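Local atomic coordinates of hypothetical exported protein (Streptococcus pyogenes, PDB entry 3PSQ), a protein that is a class B sortase involved in pilus assembly, probably acting as a cysteine transpeptidase that joins pilin subunits through an acyl-thioester intermediate. Residues Ile51-Ile61 with Gly73-Val83. Residues are numbered along the deposited sequence; the frame is centred on the assembly and turned at random.
Sequences IVQGENNLEYI and GSVFLDYRNKV. With ZN (zinc ion), chain P.
Gln-53 and Asn-57 each send an amide onto the turn Asp-78 to Asn-81. The Gln-53 chain runs extended, with CG anti to the backbone N (chi1 177°), which carries NE2 far enough to donate to Asp-78 O (2.9 Å) and Asn-81 O (2.9 Å). Asp-78 O thus has a donor on each face of its carbonyl plane, Gln-53 NE2 from the facing segment and Asn-81 N from within the type I turn.

Asn-57 uses both ends of its amide. Asn-57 OD1 receives Tyr-79 N on a lone pair at 3.0 Å, an almost straight bond (171°), and lies at the edge of the Tyr-79 ring; Asn-57 ND2 meets Asp-78 OD2 from above the carboxylate plane (3.0 Å). Arg-80 holds that carboxylate side-on, NE to OD1 and NH2 to OD2, which fixes its rotation.

Further back, Leu-77 N donates to Val-52 O (2.8 Å), and Val-52 CG2 sits over the centre of the Tyr-60 ring. Tyr-60 OH is hydrogen-bonded to Asp-35 OD2, and that carboxylate joins Glu-55 OE2 (2.1 Å) and Glu-59 OE2 (1.9 Å) on the zinc ion. Asn-57 O accepts from His-95, the predicted catalytic histidine.

Parallel pairing of strands 48-53 and 76-77 belongs to the sortase beta-barrel fold.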
loop_
_atom_site.group_PDB
_atom_site.type_symbol
_atom_site.label_atom_id
_atom_site.label_comp_id
_atom_site.label_asym_id
_atom_site.label_seq_id
_atom_site.Cartn_x
_atom_site.Cartn_y
_atom_site.Cartn_z
ATOM N N ILE A 51 -8.950 2.364 5.346
ATOM C CA ILE A 51 -8.517 1.194 4.533
ATOM C C ILE A 51 -9.409 0.036 4.899
ATOM O O ILE A 51 -9.701 -0.181 6.064
ATOM C CB ILE A 51 -7.047 0.774 4.815
ATOM C CG1 ILE A 51 -6.061 1.947 4.563
ATOM C CG2 ILE A 51 -6.643 -0.447 3.997
ATOM C CD1 ILE A 51 -6.002 2.513 3.113
ATOM N N VAL A 52 -9.855 -0.705 3.890
ATOM C CA VAL A 52 -10.617 -1.908 4.143
ATOM C C VAL A 52 -9.799 -3.128 3.795
ATOM O O VAL A 52 -8.817 -3.044 3.046
ATOM C CB VAL A 52 -11.928 -1.972 3.325
ATOM C CG1 VAL A 52 -12.921 -0.942 3.833
ATOM C CG2 VAL A 52 -11.635 -1.811 1.822
ATOM N N GLN A 53 -10.236 -4.269 4.323
ATOM C CA GLN A 53 -9.787 -5.535 3.791
ATOM C C GLN A 53 -10.997 -6.346 3.377
ATOM O O GLN A 53 -11.916 -6.561 4.189
ATOM C CB GLN A 53 -8.985 -6.335 4.810
ATOM C CG GLN A 53 -8.567 -7.720 4.268
ATOM C CD GLN A 53 -7.812 -8.523 5.306
ATOM O OE1 GLN A 53 -8.383 -8.937 6.309
ATOM N NE2 GLN A 53 -6.520 -8.739 5.071
ATOM N N GLY A 54 -10.998 -6.813 2.125
ATOM C CA GLY A 54 -12.100 -7.664 1.671
ATOM C C GLY A 54 -11.835 -9.143 1.885
ATOM O O GLY A 54 -10.725 -9.520 2.311
ATOM N N GLU A 55 -12.828 -9.978 1.558
ATOM C CA GLU A 55 -12.695 -11.448 1.663
ATOM C C GLU A 55 -11.919 -11.990 0.484
ATOM O O GLU A 55 -11.468 -13.146 0.509
ATOM C CB GLU A 55 -14.049 -12.130 1.773
ATOM C CG GLU A 55 -14.858 -11.722 3.053
ATOM C CD GLU A 55 -15.563 -10.364 2.908
ATOM O OE1 GLU A 55 -16.606 -10.321 2.235
ATOM O OE2 GLU A 55 -15.098 -9.345 3.493
ATOM N N ASN A 56 -11.750 -11.139 -0.533
ATOM C CA ASN A 56 -10.941 -11.410 -1.709
ATOM C C ASN A 56 -10.460 -10.062 -2.240
ATOM O O ASN A 56 -10.843 -9.031 -1.699
ATOM C CB ASN A 56 -11.765 -12.155 -2.784
ATOM C CG ASN A 56 -13.008 -11.369 -3.234
ATOM O OD1 ASN A 56 -12.887 -10.323 -3.838
ATOM N ND2 ASN A 56 -14.204 -11.871 -2.911
ATOM N N ASN A 57 -9.666 -10.057 -3.312
ATOM C CA ASN A 57 -9.096 -8.827 -3.832
ATOM C C ASN A 57 -9.881 -8.180 -4.969
ATOM O O ASN A 57 -9.393 -7.259 -5.620
ATOM C CB ASN A 57 -7.655 -9.038 -4.264
ATOM C CG ASN A 57 -6.719 -9.288 -3.081
ATOM O OD1 ASN A 57 -7.013 -8.919 -1.934
ATOM N ND2 ASN A 57 -5.571 -9.902 -3.365
ATOM N N LEU A 58 -11.096 -8.656 -5.212
ATOM C CA LEU A 58 -11.940 -8.055 -6.258
ATOM C C LEU A 58 -13.117 -7.289 -5.633
ATOM O O LEU A 58 -13.630 -6.370 -6.238
ATOM C CB LEU A 58 -12.445 -9.137 -7.243
ATOM C CG LEU A 58 -11.388 -9.978 -8.022
ATOM C CD1 LEU A 58 -11.979 -11.115 -8.814
ATOM C CD2 LEU A 58 -10.605 -9.166 -8.960
ATOM N N GLU A 59 -13.483 -7.652 -4.403
ATOM C CA GLU A 59 -14.619 -7.108 -3.678
ATOM C C GLU A 59 -14.809 -5.566 -3.688
ATOM O O GLU A 59 -15.955 -5.064 -3.753
ATOM C CB GLU A 59 -14.636 -7.640 -2.230
ATOM C CG GLU A 59 -15.713 -6.977 -1.294
ATOM C CD GLU A 59 -15.630 -7.511 0.120
ATOM O OE1 GLU A 59 -14.648 -8.222 0.414
ATOM O OE2 GLU A 59 -16.510 -7.218 0.954
ATOM N N TYR A 60 -13.706 -4.843 -3.618
ATOM C CA TYR A 60 -13.745 -3.394 -3.533
ATOM C C TYR A 60 -13.491 -2.655 -4.852
ATOM O O TYR A 60 -13.247 -1.464 -4.840
ATOM C CB TYR A 60 -12.841 -2.854 -2.366
ATOM C CG TYR A 60 -13.550 -3.066 -1.048
ATOM C CD1 TYR A 60 -14.481 -2.164 -0.602
ATOM C CD2 TYR A 60 -13.380 -4.244 -0.314
ATOM C CE1 TYR A 60 -15.205 -2.402 0.548
ATOM C CE2 TYR A 60 -14.089 -4.477 0.857
ATOM C CZ TYR A 60 -15.000 -3.550 1.279
ATOM O OH TYR A 60 -15.738 -3.739 2.432
ATOM N N ILE A 61 -13.548 -3.346 -5.984
ATOM C CA ILE A 61 -13.598 -2.648 -7.285
ATOM C C ILE A 61 -14.770 -1.649 -7.385
ATOM O O ILE A 61 -14.574 -0.536 -7.810
ATOM C CB ILE A 61 -13.698 -3.639 -8.482
ATOM C CG1 ILE A 61 -12.434 -4.500 -8.603
ATOM C CG2 ILE A 61 -14.020 -2.901 -9.791
ATOM C CD1 ILE A 61 -12.633 -5.738 -9.453
ATOM N N GLY A 73 -15.025 2.591 -6.126
ATOM C CA GLY A 73 -14.495 1.557 -5.247
ATOM C C GLY A 73 -13.482 2.086 -4.224
ATOM O O GLY A 73 -13.424 3.294 -4.003
ATOM N N SER A 74 -12.677 1.206 -3.610
ATOM C CA SER A 74 -11.853 1.617 -2.436
ATOM C C SER A 74 -10.451 1.031 -2.486
ATOM O O SER A 74 -10.213 0.024 -3.163
ATOM C CB SER A 74 -12.489 1.155 -1.123
ATOM O OG SER A 74 -13.844 1.517 -0.985
ATOM N N VAL A 75 -9.531 1.651 -1.760
ATOM C CA VAL A 75 -8.222 1.096 -1.501
ATOM C C VAL A 75 -8.292 0.042 -0.393
ATOM O O VAL A 75 -8.979 0.232 0.599
ATOM C CB VAL A 75 -7.216 2.202 -1.096
ATOM C CG1 VAL A 75 -5.882 1.539 -0.751
ATOM C CG2 VAL A 75 -7.070 3.222 -2.275
ATOM N N PHE A 76 -7.588 -1.075 -0.575
ATOM C CA PHE A 76 -7.784 -2.263 0.285
ATOM C C PHE A 76 -6.465 -2.981 0.618
ATOM O O PHE A 76 -5.581 -3.086 -0.218
ATOM C CB PHE A 76 -8.752 -3.241 -0.401
ATOM C CG PHE A 76 -8.238 -3.780 -1.721
ATOM C CD1 PHE A 76 -7.509 -4.961 -1.768
ATOM C CD2 PHE A 76 -8.453 -3.075 -2.915
ATOM C CE1 PHE A 76 -7.069 -5.473 -3.013
ATOM C CE2 PHE A 76 -7.999 -3.577 -4.136
ATOM C CZ PHE A 76 -7.253 -4.730 -4.181
ATOM N N LEU A 77 -6.361 -3.486 1.842
ATOM C CA LEU A 77 -5.297 -4.384 2.221
ATOM C C LEU A 77 -5.548 -5.743 1.590
ATOM O O LEU A 77 -6.660 -6.272 1.667
ATOM C CB LEU A 77 -5.257 -4.547 3.751
ATOM C CG LEU A 77 -4.186 -5.512 4.307
ATOM C CD1 LEU A 77 -2.777 -5.001 3.996
ATOM C CD2 LEU A 77 -4.301 -5.735 5.795
ATOM N N ASP A 78 -4.511 -6.334 1.011
ATOM C CA ASP A 78 -4.628 -7.672 0.457
ATOM C C ASP A 78 -5.369 -8.639 1.420
ATOM O O ASP A 78 -5.023 -8.688 2.617
ATOM C CB ASP A 78 -3.233 -8.207 0.095
ATOM C CG ASP A 78 -3.292 -9.532 -0.640
ATOM O OD1 ASP A 78 -3.629 -10.559 -0.036
ATOM O OD2 ASP A 78 -3.017 -9.556 -1.841
ATOM N N TYR A 79 -6.344 -9.409 0.899
ATOM C CA TYR A 79 -7.104 -10.330 1.703
ATOM C C TYR A 79 -6.271 -11.380 2.450
ATOM O O TYR A 79 -6.766 -11.970 3.419
ATOM C CB TYR A 79 -8.224 -11.029 0.919
ATOM C CG TYR A 79 -7.805 -12.294 0.174
ATOM C CD1 TYR A 79 -8.013 -13.583 0.724
ATOM C CD2 TYR A 79 -7.173 -12.202 -1.068
ATOM C CE1 TYR A 79 -7.627 -14.724 0.027
ATOM C CE2 TYR A 79 -6.792 -13.323 -1.768
ATOM C CZ TYR A 79 -7.017 -14.580 -1.224
ATOM O OH TYR A 79 -6.595 -15.656 -1.964
ATOM N N ARG A 80 -5.041 -11.611 2.015
ATOM C CA ARG A 80 -4.213 -12.661 2.615
ATOM C C ARG A 80 -3.356 -12.128 3.760
ATOM O O ARG A 80 -2.652 -12.882 4.366
ATOM C CB ARG A 80 -3.285 -13.300 1.581
ATOM C CG ARG A 80 -3.995 -14.150 0.541
ATOM C CD ARG A 80 -3.145 -14.305 -0.715
ATOM N NE ARG A 80 -2.959 -13.059 -1.447
ATOM C CZ ARG A 80 -2.546 -12.991 -2.717
ATOM N NH1 ARG A 80 -2.281 -14.107 -3.403
ATOM N NH2 ARG A 80 -2.382 -11.804 -3.319
ATOM N N ASN A 81 -3.418 -10.832 4.056
ATOM C CA ASN A 81 -2.563 -10.236 5.063
ATOM C C ASN A 81 -3.226 -10.220 6.413
ATOM O O ASN A 81 -4.448 -10.200 6.508
ATOM C CB ASN A 81 -2.208 -8.796 4.670
ATOM C CG ASN A 81 -1.007 -8.709 3.778
ATOM O OD1 ASN A 81 -1.052 -8.068 2.711
ATOM N ND2 ASN A 81 0.098 -9.320 4.205
ATOM N N LYS A 82 -2.414 -10.205 7.470
ATOM C CA LYS A 82 -2.917 -9.930 8.839
ATOM C C LYS A 82 -3.227 -8.447 8.982
ATOM O O LYS A 82 -2.409 -7.624 8.563
ATOM C CB LYS A 82 -1.854 -10.284 9.887
ATOM C CG LYS A 82 -1.700 -11.768 10.151
ATOM C CD LYS A 82 -0.458 -12.014 10.988
ATOM C CE LYS A 82 -0.243 -13.507 11.216
ATOM N NZ LYS A 82 -1.425 -14.009 11.975
ATOM N N VAL A 83 -4.381 -8.119 9.570
ATOM C CA VAL A 83 -4.800 -6.721 9.744
ATOM C C VAL A 83 -3.880 -5.940 10.684
ATOM O O VAL A 83 -3.873 -4.698 10.700
ATOM C CB VAL A 83 -6.261 -6.605 10.230
ATOM C CG1 VAL A 83 -7.225 -7.098 9.140
ATOM C CG2 VAL A 83 -6.490 -7.353 11.553
HETATM ZN ZN ZN P . -16.286 -7.768 2.814
HETATM O O HOH W 1 -8.794 -7.462 0.325
HETATM O O HOH W 2 -9.476 -11.430 4.418
HETATM O O HOH W 3 -18.114 -7.550 3.703
#